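Local coordinates for protein beta-lactamase (Escherichia coli, PDB 6PQ8) that probably hydrolyses the beta-lactam ring of antibiotics to a substituted beta-amino acid, as a class A beta-lactamase that gives bacteria antibiotic resistance, at residues 49-54 against 262-267; 187-192 against 266-271. The protein carries 1 engineered substitution. All blocks are in the same frame, centred on the assembly; numbering follows the deposited sequence.

Contact 1. Residues 49-54 against 262-267; sequences GIEDNF and GKHFAI. With J01 ((2R,3Z,5R)-3-(2-hydroxyethylidene)-7-oxo-4-oxa-1-azabicyclo[3.2.0]heptane-2-carboxylic acid), chain C.
I50 and H264 meet where the β-hairpin loop between strands 42-49 and 55-58 leans on the start of strand 264-274, at one end of the antiparallel sheet of the class A fold. G49 and F265 form a non-hydrogen-bonded antiparallel pair. Just beyond it, I50 N donates to H264 O (3.1 Å), reaching the carbonyl from above its plane. The hairpin closes on itself through G49 N and F54 O (2.9 Å), while G49 O is taken by K193 of helix 185-196. The E51 chain folds back about CB–CG (chi2 -72°), bringing its carboxylate to the strand: OE2 accepts H264 N at 2.7 Å, on its syn side, though tilted 28° out of the carboxylate plane. OE1 lies in the imidazole plane, at the ring edge, and takes a weak bond from H264 ND1 (3.4 Å); carboxylate and ring are turned 44° apart. One glutamate thus receives both a backbone and a side-chain N-H of the same residue. The extended K263 crosses D52 at about a right angle, and its NZ forms a salt bridge with OD2 from above the carboxylate plane (2.9 Å). NZ also makes a weak bond to O4 of the bound clavulanate J01 (3.4 Å), which N261 holds as well. I50 adds an apolar touch, its CG1 3.7 Å from H264 CB.

Contact 2. Residues 187-192 against 266-271; sequences ATVQLL and AIAVYV
T188 and Y270 make the polar link between helix 185-196 and strand 264-274, packed together in the buried heart of the class A β-lactamase fold, where the helix packs on one face of the antiparallel sheet. The two segments run roughly antiparallel, at 150° between their directions, with axes 7.5 Å apart. The polar contact is a single short hydrogen bond: T188 OG1 and Y270 OH lie 2.6 Å apart, and either hydroxyl could be the donor. The two side chains come from opposite directions, and OG1 stands near the plane of the phenol, at its hydroxyl edge. With OG1 beside the backbone N (chi1 -46°), the threonine turns its oxygen to the tyrosine and also to T183 OG1, with a weaker bond to T184 O. The methyl of T188 touches the same phenol oxygen, CG2 to Y270 OH being 3.2 Å.

The apolar contacts are made by small groups. A266 CB sits between V189 and L192, 3.9 Å from V189 CG2 and likewise 3.9 Å from L192 CB. One step along the same face, A268 CB packs 4.1 Å from T188 CB. L192 reaches on to the strand backbone, CD1 approaching I267 O. V189 CG2 presses on the strand itself, 3.3 Å from A266 O; its chi1 of 114° is far from a staggered position, so its exact placing is less certain.

Short alanine side chains let the helix lie close to the strand, while the buried phenol hydroxyl at the far end of Y270 is met by the hydroxyl of T188. The interface is therefore mainly apolar, with its direct polar link confined to one end.

Contacts 1 and 2 use successive lengths of strand 264-274, overlap at A266 and I267, and have centres about 12 Å apart. Contact 1, about 18 Å from the chain centre, is partly buried and joins the strand to a hairpin loop; contact 2, about 8 Å from it, is fully buried and joins the strand to helix 185-196. The chemistry follows: charged groups and a bound ligand gather at the outer end, whereas inside, alanines and branched aliphatic groups pack beside one hydroxyl pair. The helix also connects them, for K193 and Y196, just past 187-192, touch I50. A266 contributes to both, its CB turned to the helix in contact 2 and also lying near I50 CD1 in contact 1.

Contact 1. Residues 49-54 against 262-267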
ATOM      1  N   GLY A  49     -14.206  -8.265  -4.837  1.00 38.20           N
ATOM      2  CA  GLY A  49     -15.291  -7.365  -5.205  1.00 36.45           C
ATOM      3  C   GLY A  49     -15.776  -6.569  -4.002  1.00 41.20           C
ATOM      4  O   GLY A  49     -15.786  -7.062  -2.873  1.00 40.03           O
ATOM      5  N   ILE A  50     -16.159  -5.338  -4.225  1.00 38.86           N
ATOM      6  CA  ILE A  50     -16.629  -4.519  -3.153  1.00 37.97           C
ATOM      7  C   ILE A  50     -18.099  -4.730  -2.877  1.00 44.20           C
ATOM      8  O   ILE A  50     -18.461  -5.038  -1.782  1.00 47.96           O
ATOM      9  CB  ILE A  50     -16.340  -3.045  -3.406  1.00 41.20           C
ATOM     10  CG1 ILE A  50     -14.851  -2.821  -3.379  1.00 38.35           C
ATOM     11  CG2 ILE A  50     -16.991  -2.171  -2.364  1.00 32.78           C
ATOM     12  CD1 ILE A  50     -14.238  -3.168  -2.068  1.00 39.69           C
ATOM     13  N   GLU A  51     -18.930  -4.567  -3.878  1.00 40.18           N
ATOM     14  CA  GLU A  51     -20.339  -4.718  -3.670  1.00 52.05           C
ATOM     15  C   GLU A  51     -20.934  -6.033  -4.149  1.00 50.14           C
ATOM     16  O   GLU A  51     -21.960  -6.432  -3.701  1.00 49.82           O
ATOM     17  CB  GLU A  51     -21.123  -3.464  -4.059  1.00 43.23           C
ATOM     18  CG  GLU A  51     -20.800  -2.760  -5.344  1.00 51.03           C
ATOM     19  CD  GLU A  51     -19.490  -2.009  -5.361  1.00 50.10           C
ATOM     20  OE1 GLU A  51     -19.339  -0.954  -4.765  1.00 44.98           O
ATOM     21  OE2 GLU A  51     -18.620  -2.460  -6.054  1.00 49.96           O
ATOM     22  N   ASP A  52     -20.229  -6.720  -5.017  1.00 52.69           N
ATOM     23  CA  ASP A  52     -20.668  -7.986  -5.547  1.00 53.59           C
ATOM     24  C   ASP A  52     -19.553  -8.901  -5.263  1.00 56.87           C
ATOM     25  O   ASP A  52     -18.550  -8.839  -5.907  1.00 58.88           O
ATOM     26  CB  ASP A  52     -20.835  -7.921  -7.059  1.00 59.73           C
ATOM     27  CG  ASP A  52     -22.157  -7.295  -7.491  1.00 69.97           C
ATOM     28  OD1 ASP A  52     -22.913  -6.801  -6.656  1.00 70.08           O
ATOM     29  OD2 ASP A  52     -22.444  -7.303  -8.682  1.00 68.21           O
ATOM     30  N   ASN A  53     -19.732  -9.780  -4.310  1.00 56.48           N
ATOM     31  CA  ASN A  53     -18.681 -10.687  -3.949  1.00 63.13           C
ATOM     32  C   ASN A  53     -18.018 -11.500  -5.074  1.00 65.71           C
ATOM     33  O   ASN A  53     -18.593 -12.348  -5.711  1.00 77.99           O
ATOM     34  CB  ASN A  53     -19.128 -11.573  -2.819  1.00 67.73           C
ATOM     35  CG  ASN A  53     -19.708 -12.840  -3.307  1.00 80.12           C
ATOM     36  OD1 ASN A  53     -20.724 -12.846  -4.002  1.00 77.33           O
ATOM     37  ND2 ASN A  53     -19.044 -13.925  -2.998  1.00 78.62           N
ATOM     38  N   PHE A  54     -16.778 -11.170  -5.309  1.00 55.45           N
ATOM     39  CA  PHE A  54     -15.941 -11.773  -6.287  1.00 44.84           C
ATOM     40  C   PHE A  54     -14.609 -11.982  -5.604  1.00 45.99           C
ATOM     41  O   PHE A  54     -14.145 -11.155  -4.855  1.00 42.66           O
ATOM     42  CB  PHE A  54     -15.798 -10.854  -7.467  1.00 42.10           C
ATOM     43  CG  PHE A  54     -14.760 -11.276  -8.415  1.00 45.83           C
ATOM     44  CD1 PHE A  54     -15.048 -12.170  -9.392  1.00 43.56           C
ATOM     45  CD2 PHE A  54     -13.495 -10.799  -8.312  1.00 45.39           C
ATOM     46  CE1 PHE A  54     -14.091 -12.577 -10.265  1.00 50.49           C
ATOM     47  CE2 PHE A  54     -12.525 -11.203  -9.173  1.00 45.33           C
ATOM     48  CZ  PHE A  54     -12.822 -12.097 -10.157  1.00 46.58           C
ATOM     49  N   GLY A 262     -19.585   1.808 -12.309  1.00 35.60           N
ATOM     50  CA  GLY A 262     -19.618   2.454 -11.017  1.00 35.52           C
ATOM     51  C   GLY A 262     -19.383   1.546  -9.828  1.00 37.42           C
ATOM     52  O   GLY A 262     -19.279   2.049  -8.701  1.00 35.35           O
ATOM     53  N   LYS A 263     -19.303   0.234 -10.030  1.00 34.59           N
ATOM     54  CA  LYS A 263     -18.897  -0.662  -8.959  1.00 39.75           C
ATOM     55  C   LYS A 263     -17.372  -0.627  -8.777  1.00 38.48           C
ATOM     56  O   LYS A 263     -16.644   0.007  -9.546  1.00 38.51           O
ATOM     57  CB  LYS A 263     -19.390  -2.077  -9.250  1.00 40.00           C
ATOM     58  CG  LYS A 263     -20.879  -2.235  -8.993  1.00 47.73           C
ATOM     59  CD  LYS A 263     -21.375  -3.601  -9.404  1.00 52.17           C
ATOM     60  CE  LYS A 263     -22.882  -3.708  -9.225  1.00 53.40           C
ATOM     61  NZ  LYS A 263     -23.427  -4.882  -9.965  1.00 62.55           N
ATOM     62  N   HIS A 264     -16.885  -1.333  -7.749  1.00 37.88           N
ATOM     63  CA  HIS A 264     -15.480  -1.292  -7.370  1.00 35.23           C
ATOM     64  C   HIS A 264     -14.958  -2.690  -7.048  1.00 39.63           C
ATOM     65  O   HIS A 264     -15.724  -3.600  -6.725  1.00 38.12           O
ATOM     66  CB  HIS A 264     -15.250  -0.381  -6.153  1.00 37.54           C
ATOM     67  CG  HIS A 264     -15.818   0.992  -6.317  1.00 39.04           C
ATOM     68  ND1 HIS A 264     -17.149   1.274  -6.103  1.00 36.96           N
ATOM     69  CD2 HIS A 264     -15.242   2.160  -6.688  1.00 37.70           C
ATOM     70  CE1 HIS A 264     -17.369   2.558  -6.330  1.00 34.69           C
ATOM     71  NE2 HIS A 264     -16.230   3.117  -6.689  1.00 40.75           N
ATOM     72  N   PHE A 265     -13.626  -2.841  -7.126  1.00 34.89           N
ATOM     73  CA  PHE A 265     -12.927  -4.024  -6.632  1.00 35.73           C
ATOM     74  C   PHE A 265     -11.606  -3.629  -5.969  1.00 32.76           C
ATOM     75  O   PHE A 265     -10.947  -2.670  -6.381  1.00 32.81           O
ATOM     76  CB  PHE A 265     -12.696  -5.071  -7.750  1.00 31.65           C
ATOM     77  CG  PHE A 265     -11.831  -4.600  -8.914  1.00 34.63           C
ATOM     78  CD1 PHE A 265     -12.388  -3.906  -9.984  1.00 34.98           C
ATOM     79  CD2 PHE A 265     -10.475  -4.911  -8.962  1.00 31.52           C
ATOM     80  CE1 PHE A 265     -11.606  -3.500 -11.068  1.00 32.28           C
ATOM     81  CE2 PHE A 265      -9.685  -4.512 -10.032  1.00 32.93           C
ATOM     82  CZ  PHE A 265     -10.251  -3.803 -11.089  1.00 35.93           C
ATOM     83  N   ALA A 266     -11.253  -4.341  -4.903  1.00 32.48           N
ATOM     84  CA  ALA A 266      -9.947  -4.214  -4.274  1.00 30.19           C
ATOM     85  C   ALA A 266      -8.988  -5.231  -4.888  1.00 36.16           C
ATOM     86  O   ALA A 266      -9.362  -6.377  -5.148  1.00 38.04           O
ATOM     87  CB  ALA A 266     -10.052  -4.426  -2.763  1.00 32.14           C
ATOM     88  N   ILE A 267      -7.759  -4.798  -5.156  1.00 34.82           N
ATOM     89  CA  ILE A 267      -6.757  -5.632  -5.810  1.00 29.85           C
ATOM     90  C   ILE A 267      -5.410  -5.309  -5.186  1.00 33.50           C
ATOM     91  O   ILE A 267      -5.152  -4.160  -4.804  1.00 36.71           O
ATOM     92  CB  ILE A 267      -6.743  -5.419  -7.343  1.00 33.22           C
ATOM     93  CG1 ILE A 267      -5.625  -6.211  -8.023  1.00 33.12           C
ATOM     94  CG2 ILE A 267      -6.600  -3.955  -7.690  1.00 33.13           C
ATOM     95  CD1 ILE A 267      -5.776  -6.287  -9.547  1.00 31.79           C
TER
HETATM   96  O2  J01 C 302     -18.306  -5.247  -7.732  1.00 60.09           O
HETATM   97  C5  J01 C 302     -17.945  -6.157  -8.426  1.00 64.83           C
HETATM   98  C4  J01 C 302     -17.078  -7.397  -8.247  1.00 56.74           C
HETATM   99  C3  J01 C 302     -17.206  -7.538  -9.784  1.00 63.29           C
HETATM  100  N1  J01 C 302     -18.219  -6.469  -9.770  1.00 64.40           N
HETATM  101  O1  J01 C 302     -17.839  -8.766 -10.193  1.00 67.54           O
HETATM  102  C1  J01 C 302     -18.906  -8.358 -10.903  1.00 64.41           C
HETATM  103  C2  J01 C 302     -19.432  -7.059 -10.332  1.00 71.63           C
HETATM  104  C8  J01 C 302     -20.043  -6.278 -11.498  1.00 70.32           C
HETATM  105  O5  J01 C 302     -19.405  -5.419 -12.048  1.00 64.77           O
HETATM  106  O4  J01 C 302     -21.155  -6.592 -11.865  1.00 63.61           O
HETATM  107  C6  J01 C 302     -19.373  -9.092 -11.998  1.00 67.76           C
HETATM  108  C7  J01 C 302     -18.476 -10.159 -12.561  1.00 62.56           C
HETATM  109  O3  J01 C 302     -18.073 -11.021 -11.516  1.00 69.49           O

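Contact 2. Residues 187-192 against 266-271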
ATOM      1  N   ALA A 187      -4.945 -10.891   2.817  1.00 37.34           N
ATOM      2  CA  ALA A 187      -5.108  -9.999   3.954  1.00 39.01           C
ATOM      3  C   ALA A 187      -5.248  -8.549   3.496  1.00 39.12           C
ATOM      4  O   ALA A 187      -6.135  -7.825   3.961  1.00 38.51           O
ATOM      5  CB  ALA A 187      -3.931 -10.174   4.918  1.00 34.25           C
ATOM      6  N   THR A 188      -4.393  -8.116   2.562  1.00 36.48           N
ATOM      7  CA  THR A 188      -4.446  -6.736   2.084  1.00 34.66           C
ATOM      8  C   THR A 188      -5.818  -6.410   1.513  1.00 36.70           C
ATOM      9  O   THR A 188      -6.432  -5.389   1.847  1.00 35.72           O
ATOM     10  CB  THR A 188      -3.377  -6.504   1.013  1.00 37.77           C
ATOM     11  OG1 THR A 188      -2.130  -7.057   1.440  1.00 40.03           O
ATOM     12  CG2 THR A 188      -3.211  -5.006   0.745  1.00 36.37           C
ATOM     13  N   VAL A 189      -6.314  -7.290   0.652  1.00 34.57           N
ATOM     14  CA  VAL A 189      -7.553  -7.045  -0.060  1.00 35.65           C
ATOM     15  C   VAL A 189      -8.753  -7.084   0.901  1.00 41.94           C
ATOM     16  O   VAL A 189      -9.702  -6.294   0.762  1.00 37.51           O
ATOM     17  CB  VAL A 189      -7.573  -8.059  -1.221  1.00 41.01           C
ATOM     18  CG1 VAL A 189      -8.658  -9.093  -1.114  1.00 39.88           C
ATOM     19  CG2 VAL A 189      -7.525  -7.348  -2.567  1.00 41.91           C
ATOM     20  N   GLN A 190      -8.692  -7.930   1.936  1.00 40.89           N
ATOM     21  CA  GLN A 190      -9.684  -7.876   3.010  1.00 39.46           C
ATOM     22  C   GLN A 190      -9.637  -6.539   3.734  1.00 40.76           C
ATOM     23  O   GLN A 190     -10.681  -5.940   4.026  1.00 38.42           O
ATOM     24  CB  GLN A 190      -9.446  -9.012   4.012  1.00 35.86           C
ATOM     25  CG  GLN A 190      -9.658 -10.388   3.431  1.00 46.60           C
ATOM     26  CD  GLN A 190      -9.091 -11.495   4.304  1.00 58.65           C
ATOM     27  OE1 GLN A 190      -8.882 -11.316   5.517  1.00 59.22           O
ATOM     28  NE2 GLN A 190      -8.845 -12.657   3.691  1.00 53.88           N
ATOM     29  N   LEU A 191      -8.432  -6.062   4.050  1.00 35.25           N
ATOM     30  CA  LEU A 191      -8.319  -4.797   4.761  1.00 35.91           C
ATOM     31  C   LEU A 191      -8.767  -3.622   3.890  1.00 36.27           C
ATOM     32  O   LEU A 191      -9.446  -2.711   4.377  1.00 33.41           O
ATOM     33  CB  LEU A 191      -6.886  -4.606   5.256  1.00 31.89           C
ATOM     34  CG  LEU A 191      -6.673  -3.276   5.973  1.00 33.12           C
ATOM     35  CD1 LEU A 191      -7.366  -3.268   7.353  1.00 31.75           C
ATOM     36  CD2 LEU A 191      -5.202  -2.976   6.089  1.00 27.24           C
ATOM     37  N   LEU A 192      -8.404  -3.624   2.601  1.00 34.23           N
ATOM     38  CA  LEU A 192      -8.871  -2.572   1.697  1.00 33.18           C
ATOM     39  C   LEU A 192     -10.396  -2.539   1.616  1.00 34.41           C
ATOM     40  O   LEU A 192     -10.996  -1.462   1.567  1.00 36.45           O
ATOM     41  CB  LEU A 192      -8.280  -2.760   0.294  1.00 28.73           C
ATOM     42  CG  LEU A 192      -6.831  -2.336   0.033  1.00 31.93           C
ATOM     43  CD1 LEU A 192      -6.307  -2.998  -1.254  1.00 28.95           C
ATOM     44  CD2 LEU A 192      -6.647  -0.810  -0.024  1.00 29.36           C
ATOM     45  N   ALA A 266     -11.253  -4.341  -4.903  1.00 32.48           N
ATOM     46  CA  ALA A 266      -9.947  -4.214  -4.274  1.00 30.19           C
ATOM     47  C   ALA A 266      -8.988  -5.231  -4.888  1.00 36.16           C
ATOM     48  O   ALA A 266      -9.362  -6.377  -5.148  1.00 38.04           O
ATOM     49  CB  ALA A 266     -10.052  -4.426  -2.763  1.00 32.14           C
ATOM     50  N   ILE A 267      -7.759  -4.798  -5.156  1.00 34.82           N
ATOM     51  CA  ILE A 267      -6.757  -5.632  -5.810  1.00 29.85           C
ATOM     52  C   ILE A 267      -5.410  -5.309  -5.186  1.00 33.50           C
ATOM     53  O   ILE A 267      -5.152  -4.160  -4.804  1.00 36.71           O
ATOM     54  CB  ILE A 267      -6.743  -5.419  -7.343  1.00 33.22           C
ATOM     55  CG1 ILE A 267      -5.625  -6.211  -8.023  1.00 33.12           C
ATOM     56  CG2 ILE A 267      -6.600  -3.955  -7.690  1.00 33.13           C
ATOM     57  CD1 ILE A 267      -5.776  -6.287  -9.547  1.00 31.79           C
ATOM     58  N   ALA A 268      -4.570  -6.335  -5.039  1.00 36.22           N
ATOM     59  CA  ALA A 268      -3.216  -6.197  -4.518  1.00 31.62           C
ATOM     60  C   ALA A 268      -2.309  -7.116  -5.314  1.00 36.40           C
ATOM     61  O   ALA A 268      -2.609  -8.304  -5.455  1.00 39.62           O
ATOM     62  CB  ALA A 268      -3.148  -6.552  -3.031  1.00 29.60           C
ATOM     63  N   VAL A 269      -1.217  -6.571  -5.846  1.00 34.30           N
ATOM     64  CA  VAL A 269      -0.227  -7.348  -6.589  1.00 34.32           C
ATOM     65  C   VAL A 269       1.142  -7.102  -5.961  1.00 35.57           C
ATOM     66  O   VAL A 269       1.563  -5.952  -5.809  1.00 35.19           O
ATOM     67  CB  VAL A 269      -0.220  -6.983  -8.088  1.00 35.66           C
ATOM     68  CG1 VAL A 269       0.754  -7.888  -8.879  1.00 27.98           C
ATOM     69  CG2 VAL A 269      -1.633  -7.064  -8.657  1.00 31.03           C
ATOM     70  N   TYR A 270       1.824  -8.184  -5.588  1.00 37.84           N
ATOM     71  CA  TYR A 270       3.150  -8.142  -4.974  1.00 34.82           C
ATOM     72  C   TYR A 270       4.115  -8.893  -5.884  1.00 35.92           C
ATOM     73  O   TYR A 270       4.044 -10.120  -5.976  1.00 38.85           O
ATOM     74  CB  TYR A 270       3.126  -8.774  -3.581  1.00 29.44           C
ATOM     75  CG  TYR A 270       2.217  -8.060  -2.630  1.00 36.72           C
ATOM     76  CD1 TYR A 270       2.684  -6.985  -1.873  1.00 36.64           C
ATOM     77  CD2 TYR A 270       0.884  -8.440  -2.486  1.00 34.47           C
ATOM     78  CE1 TYR A 270       1.853  -6.300  -1.019  1.00 26.34           C
ATOM     79  CE2 TYR A 270       0.041  -7.761  -1.612  1.00 33.51           C
ATOM     80  CZ  TYR A 270       0.537  -6.692  -0.890  1.00 31.44           C
ATOM     81  OH  TYR A 270      -0.278  -6.005  -0.023  1.00 36.30           O
ATOM     82  N   VAL A 271       4.998  -8.171  -6.567  1.00 31.48           N
ATOM     83  CA  VAL A 271       6.053  -8.779  -7.378  1.00 33.89           C
ATOM     84  C   VAL A 271       7.305  -8.792  -6.512  1.00 34.24           C
ATOM     85  O   VAL A 271       7.967  -7.768  -6.340  1.00 34.89           O
ATOM     86  CB  VAL A 271       6.291  -8.021  -8.685  1.00 35.36           C
ATOM     87  CG1 VAL A 271       7.311  -8.783  -9.562  1.00 37.08           C
ATOM     88  CG2 VAL A 271       4.977  -7.778  -9.419  1.00 28.87           C
TER